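Local atomic coordinates of L-cysteine S-thiosulfotransferase subunit SoxA (Paracoccus denitrificans, PDB entry 2C1D), a protein that joins thiosulfate to a carrier-protein cysteine as the diheme subunit of the SoxAX cytochrome complex, initiating sulfur oxidation in the periplasm. Residues S37-H40 against T46-L49; D55-V60 against P206-K211. All blocks are in the same frame, centred on the assembly; numbering follows the deposited sequence.

Overall arrangement
The two contacts come one after the other in sequence, their centres about 11 Å apart. They touch directly: L49 O packs on N56 CB at 3.4 Å, and T46 CG2 and L49 CD1 meet the methyls of L210. Contact 1 is local, tying the turn after strand 35-36 to helix 44-48, whereas contact 2 brings the turn leading into helix 59-70 against strand 207-209 of the second cytochrome c region. G38 lines a heme c pocket, and the side chain of W39 is about 7 Å from a bound heme; D55 of contact 2 binds a zinc ion.

Contact 1 of 2, residues S37-H40 against T46-L49; sequences SGWH and TRDL
W39 of the 3-10 turn 38-40 and R47 of helix 44-48 bring their CA atoms to 6.1 Å, the nearest CA pair between two segments only six residues apart at their near ends. The side chain of W39 crosses this gap with CG anti to its own nitrogen (chi1 -175°), which carries the indole across to the helix. There W39 NE1 donates to R47 O over 3.1 Å with an N-H...O angle of 155°; the bond meets the carbonyl from the side, the donor tilted somewhat from the carbonyl plane. R47 runs its aliphatic stem over one indole face. Its CD sits above the six-membered ring of W39, 3.7 Å from the centroid and nearly on the ring normal, a CH-pi contact, while R47 CB lies 3.5 Å from W39 NE1. A bend at chi3 of R47 turns the guanidinium so that its plane stands 87° from the indole, with W39 CH2 near its edge. Since R47 CZ is 5.6 Å from the centroid of the W39 six-membered ring, any cation-pi attraction is weak at most. The charged end has other partners: NE forms a salt bridge to D5, and NH1 bonds R42 O. At the backbone of W39, S37 OG accepts from W39 N at 3.0 Å, an ST turn at the start of the 3-10 segment, next to G38 of the heme c pocket. One arginine thus plays two parts, its carbonyl taking the indole N-H and its methylenes covering the ring, so the buried tryptophan has its polar atom satisfied while the guanidinium charge is met by D5.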
loop_
_atom_site.group_PDB
_atom_site.type_symbol
_atom_site.label_atom_id
_atom_site.label_comp_id
_atom_site.label_asym_id
_atom_site.label_seq_id
_atom_site.Cartn_x
_atom_site.Cartn_y
_atom_site.Cartn_z
ATOM N N SER A 37 -3.090 10.378 9.640
ATOM C CA SER A 37 -3.327 10.457 8.209
ATOM C C SER A 37 -1.995 10.396 7.482
ATOM O O SER A 37 -0.974 10.865 8.004
ATOM C CB SER A 37 -3.983 11.794 7.886
ATOM O OG SER A 37 -3.927 12.093 6.513
ATOM N N GLY A 38 -2.024 9.836 6.278
ATOM C CA GLY A 38 -0.919 9.904 5.335
ATOM C C GLY A 38 -0.432 11.294 4.973
ATOM O O GLY A 38 0.706 11.453 4.549
ATOM N N TRP A 39 -1.287 12.307 5.146
ATOM C CA TRP A 39 -0.908 13.703 4.987
ATOM C C TRP A 39 0.337 14.077 5.806
ATOM O O TRP A 39 1.201 14.830 5.326
ATOM C CB TRP A 39 -2.086 14.578 5.394
ATOM C CG TRP A 39 -1.950 16.036 5.189
ATOM C CD1 TRP A 39 -2.192 16.746 4.039
ATOM C CD2 TRP A 39 -1.616 17.002 6.188
ATOM N NE1 TRP A 39 -2.018 18.090 4.268
ATOM C CE2 TRP A 39 -1.673 18.279 5.578
ATOM C CE3 TRP A 39 -1.299 16.925 7.535
ATOM C CZ2 TRP A 39 -1.376 19.469 6.272
ATOM C CZ3 TRP A 39 -1.011 18.125 8.240
ATOM C CH2 TRP A 39 -1.062 19.371 7.591
ATOM N N HIS A 40 0.428 13.540 7.011
ATOM C CA HIS A 40 1.544 13.820 7.904
ATOM C C HIS A 40 2.894 13.353 7.378
ATOM O O HIS A 40 3.912 13.841 7.835
ATOM C CB HIS A 40 1.311 13.207 9.304
ATOM C CG HIS A 40 0.554 14.106 10.220
ATOM N ND1 HIS A 40 1.139 15.180 10.857
ATOM C CD2 HIS A 40 -0.754 14.124 10.572
ATOM C CE1 HIS A 40 0.223 15.823 11.562
ATOM N NE2 HIS A 40 -0.935 15.209 11.403
ATOM N N THR A 46 3.333 19.200 -0.912
ATOM C CA THR A 46 2.201 18.307 -1.179
ATOM C C THR A 46 1.094 18.515 -0.117
ATOM O O THR A 46 -0.086 18.543 -0.447
ATOM C CB THR A 46 2.669 16.857 -1.186
ATOM O OG1 THR A 46 3.664 16.676 -2.202
ATOM C CG2 THR A 46 1.521 15.925 -1.569
ATOM N N ARG A 47 1.493 18.683 1.143
ATOM C CA ARG A 47 0.552 18.948 2.235
ATOM C C ARG A 47 -0.259 20.206 1.921
ATOM O O ARG A 47 -1.459 20.250 2.160
ATOM C CB ARG A 47 1.287 19.109 3.577
ATOM C CG ARG A 47 1.838 17.800 4.139
ATOM C CD ARG A 47 2.094 17.778 5.638
ATOM N NE ARG A 47 2.758 18.986 6.131
ATOM C CZ ARG A 47 4.081 19.218 6.066
ATOM N NH1 ARG A 47 4.912 18.351 5.489
ATOM N NH2 ARG A 47 4.579 20.344 6.579
ATOM N N ASP A 48 0.409 21.206 1.338
ATOM C CA ASP A 48 -0.247 22.482 1.026
ATOM C C ASP A 48 -1.362 22.308 -0.007
ATOM O O ASP A 48 -2.345 23.038 0.024
ATOM C CB ASP A 48 0.781 23.539 0.561
ATOM C CG ASP A 48 1.538 24.183 1.737
ATOM O OD1 ASP A 48 2.395 25.099 1.530
ATOM O OD2 ASP A 48 1.345 23.881 2.928
ATOM N N LEU A 49 -1.217 21.335 -0.906
ATOM C CA LEU A 49 -2.257 21.088 -1.912
ATOM C C LEU A 49 -3.604 20.667 -1.330
ATOM O O LEU A 49 -4.618 20.792 -1.987
ATOM C CB LEU A 49 -1.807 20.035 -2.899
ATOM C CG LEU A 49 -0.590 20.469 -3.705
ATOM C CD1 LEU A 49 -0.179 19.326 -4.566
ATOM C CD2 LEU A 49 -0.913 21.711 -4.535
#

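Contact 2 of 2, residues D55-V60 against P206-K211; sequences DNPAMV and PTYRLK. With ZN (zinc ion), chain M.
The Y208 ring turns one face to P57, whose CB stands over the ring centre 3.5 Å above its plane, and receives L210 CD2 at its edge, in plane. The CB-to-centroid line is 12° off the ring normal, which makes this a proline CH-pi contact, and the proline and tyrosine side chains cross at about a right angle. Y208 belongs to strand 207-209, the middle strand of a three-stranded mixed sheet, antiparallel to 214-216 and parallel to 261-263. P57 and A58 lie in a type I beta turn from N56 to M59, closed by M59 N to N56 O at 3.1 Å and leading into helix 59-70. Placing CG anti to the backbone nitrogen (chi1 -179°), Y208 sends its phenol out to P57; there P57 CB comes within 3.6 Å of Y208 CZ, and P57 CG lies by the CD1-CE1 side of the Y208 ring, 3.9 Å from CE1. Nearer the strand, A58 CB meets Y208 CB at 3.9 Å, and M215 of the adjoining strand packs on both residues. A serine in place of Y208 would probably leave P57 CB without its aromatic face and open a gap between the turn and the sheet. The contact therefore joins two segments 146 residues apart in sequence, one in each of the two cytochrome c regions, by apolar packing. At the far end of its segment D55, which shares its zinc site with D52, binds the zinc ion through OD2 at 1.8 Å, with D55 OD1 3.1 Å from the metal.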
loop_
_atom_site.group_PDB
_atom_site.type_symbol
_atom_site.label_atom_id
_atom_site.label_comp_id
_atom_site.label_asym_id
_atom_site.label_seq_id
_atom_site.Cartn_x
_atom_site.Cartn_y
_atom_site.Cartn_z
ATOM N N ASP A 55 -6.773 25.137 -4.508
ATOM C CA ASP A 55 -5.491 24.561 -4.952
ATOM C C ASP A 55 -5.528 23.018 -5.060
ATOM O O ASP A 55 -4.603 22.413 -5.597
ATOM C CB ASP A 55 -4.334 24.949 -3.985
ATOM C CG ASP A 55 -4.157 26.472 -3.760
ATOM O OD1 ASP A 55 -4.244 27.222 -4.756
ATOM O OD2 ASP A 55 -3.856 26.985 -2.607
ATOM N N ASN A 56 -6.581 22.378 -4.527
ATOM C CA ASN A 56 -6.665 20.913 -4.453
ATOM C C ASN A 56 -7.090 20.374 -5.812
ATOM O O ASN A 56 -8.235 20.564 -6.195
ATOM C CB ASN A 56 -7.671 20.513 -3.369
ATOM C CG ASN A 56 -7.700 19.015 -3.102
ATOM O OD1 ASN A 56 -8.124 18.556 -2.014
ATOM N ND2 ASN A 56 -7.290 18.247 -4.076
ATOM N N PRO A 57 -6.205 19.686 -6.538
ATOM C CA PRO A 57 -6.558 19.215 -7.887
ATOM C C PRO A 57 -7.702 18.179 -7.887
ATOM O O PRO A 57 -8.325 17.968 -8.904
ATOM C CB PRO A 57 -5.255 18.592 -8.409
ATOM C CG PRO A 57 -4.203 19.028 -7.474
ATOM C CD PRO A 57 -4.836 19.293 -6.170
ATOM N N ALA A 58 -7.949 17.531 -6.758
ATOM C CA ALA A 58 -9.058 16.571 -6.675
ATOM C C ALA A 58 -10.417 17.223 -6.877
ATOM O O ALA A 58 -11.341 16.551 -7.293
ATOM C CB ALA A 58 -9.020 15.812 -5.348
ATOM N N MET A 59 -10.541 18.523 -6.601
ATOM C CA MET A 59 -11.853 19.205 -6.668
ATOM C C MET A 59 -12.386 19.357 -8.092
ATOM O O MET A 59 -13.589 19.569 -8.329
ATOM C CB MET A 59 -11.792 20.561 -5.952
ATOM C CG MET A 59 -11.475 20.446 -4.459
ATOM S SD MET A 59 -12.771 19.573 -3.502
ATOM C CE MET A 59 -13.983 20.806 -3.519
ATOM N N VAL A 60 -11.498 19.240 -9.058
ATOM C CA VAL A 60 -11.923 19.146 -10.451
ATOM C C VAL A 60 -12.818 17.923 -10.657
ATOM O O VAL A 60 -13.823 17.961 -11.384
ATOM C CB VAL A 60 -10.678 19.045 -11.362
ATOM C CG1 VAL A 60 -11.067 18.866 -12.806
ATOM C CG2 VAL A 60 -9.807 20.301 -11.163
ATOM N N PRO A 206 -11.462 8.980 -1.712
ATOM C CA PRO A 206 -10.601 8.912 -2.895
ATOM C C PRO A 206 -9.522 10.012 -2.942
ATOM O O PRO A 206 -9.711 11.117 -2.420
ATOM C CB PRO A 206 -11.595 9.094 -4.081
ATOM C CG PRO A 206 -12.967 8.984 -3.503
ATOM C CD PRO A 206 -12.856 9.314 -2.049
ATOM N N THR A 207 -8.418 9.683 -3.600
ATOM C CA THR A 207 -7.153 10.407 -3.505
ATOM C C THR A 207 -6.618 10.822 -4.850
ATOM O O THR A 207 -6.618 10.036 -5.794
ATOM C CB THR A 207 -6.144 9.492 -2.833
ATOM O OG1 THR A 207 -6.563 9.282 -1.471
ATOM C CG2 THR A 207 -4.771 10.123 -2.763
ATOM N N TYR A 208 -6.160 12.063 -4.952
ATOM C CA TYR A 208 -5.526 12.497 -6.187
ATOM C C TYR A 208 -4.048 12.177 -6.012
ATOM O O TYR A 208 -3.426 12.671 -5.081
ATOM C CB TYR A 208 -5.744 13.987 -6.392
ATOM C CG TYR A 208 -5.139 14.533 -7.661
ATOM C CD1 TYR A 208 -3.840 15.025 -7.663
ATOM C CD2 TYR A 208 -5.855 14.577 -8.840
ATOM C CE1 TYR A 208 -3.263 15.542 -8.817
ATOM C CE2 TYR A 208 -5.286 15.100 -10.006
ATOM C CZ TYR A 208 -3.982 15.574 -9.976
ATOM O OH TYR A 208 -3.402 16.127 -11.081
ATOM N N ARG A 209 -3.518 11.289 -6.843
ATOM C CA ARG A 209 -2.089 10.978 -6.819
ATOM C C ARG A 209 -1.319 11.870 -7.814
ATOM O O ARG A 209 -1.593 11.849 -9.012
ATOM C CB ARG A 209 -1.874 9.508 -7.164
ATOM C CG ARG A 209 -2.328 8.545 -6.069
ATOM C CD ARG A 209 -1.727 7.169 -6.180
ATOM N NE ARG A 209 -0.285 7.258 -6.030
ATOM C CZ ARG A 209 0.562 6.275 -6.234
ATOM N NH1 ARG A 209 0.124 5.064 -6.573
ATOM N NH2 ARG A 209 1.857 6.510 -6.081
ATOM N N LEU A 210 -0.355 12.637 -7.325
ATOM C CA LEU A 210 0.405 13.549 -8.203
ATOM C C LEU A 210 1.117 12.822 -9.360
ATOM O O LEU A 210 1.225 13.362 -10.473
ATOM C CB LEU A 210 1.386 14.400 -7.398
ATOM C CG LEU A 210 0.704 15.453 -6.519
ATOM C CD1 LEU A 210 1.644 15.925 -5.428
ATOM C CD2 LEU A 210 0.228 16.618 -7.373
ATOM N N LYS A 211 1.590 11.608 -9.084
ATOM C CA LYS A 211 2.211 10.710 -10.075
ATOM C C LYS A 211 1.315 10.481 -11.306
ATOM O O LYS A 211 1.784 10.488 -12.442
ATOM C CB LYS A 211 2.497 9.348 -9.399
ATOM C CG LYS A 211 2.670 8.153 -10.342
ATOM C CD LYS A 211 2.677 6.798 -9.612
ATOM C CE LYS A 211 2.377 5.615 -10.578
ATOM N NZ LYS A 211 1.058 4.952 -10.308
HETATM ZN ZN ZN M . -4.488 28.512 -1.916
#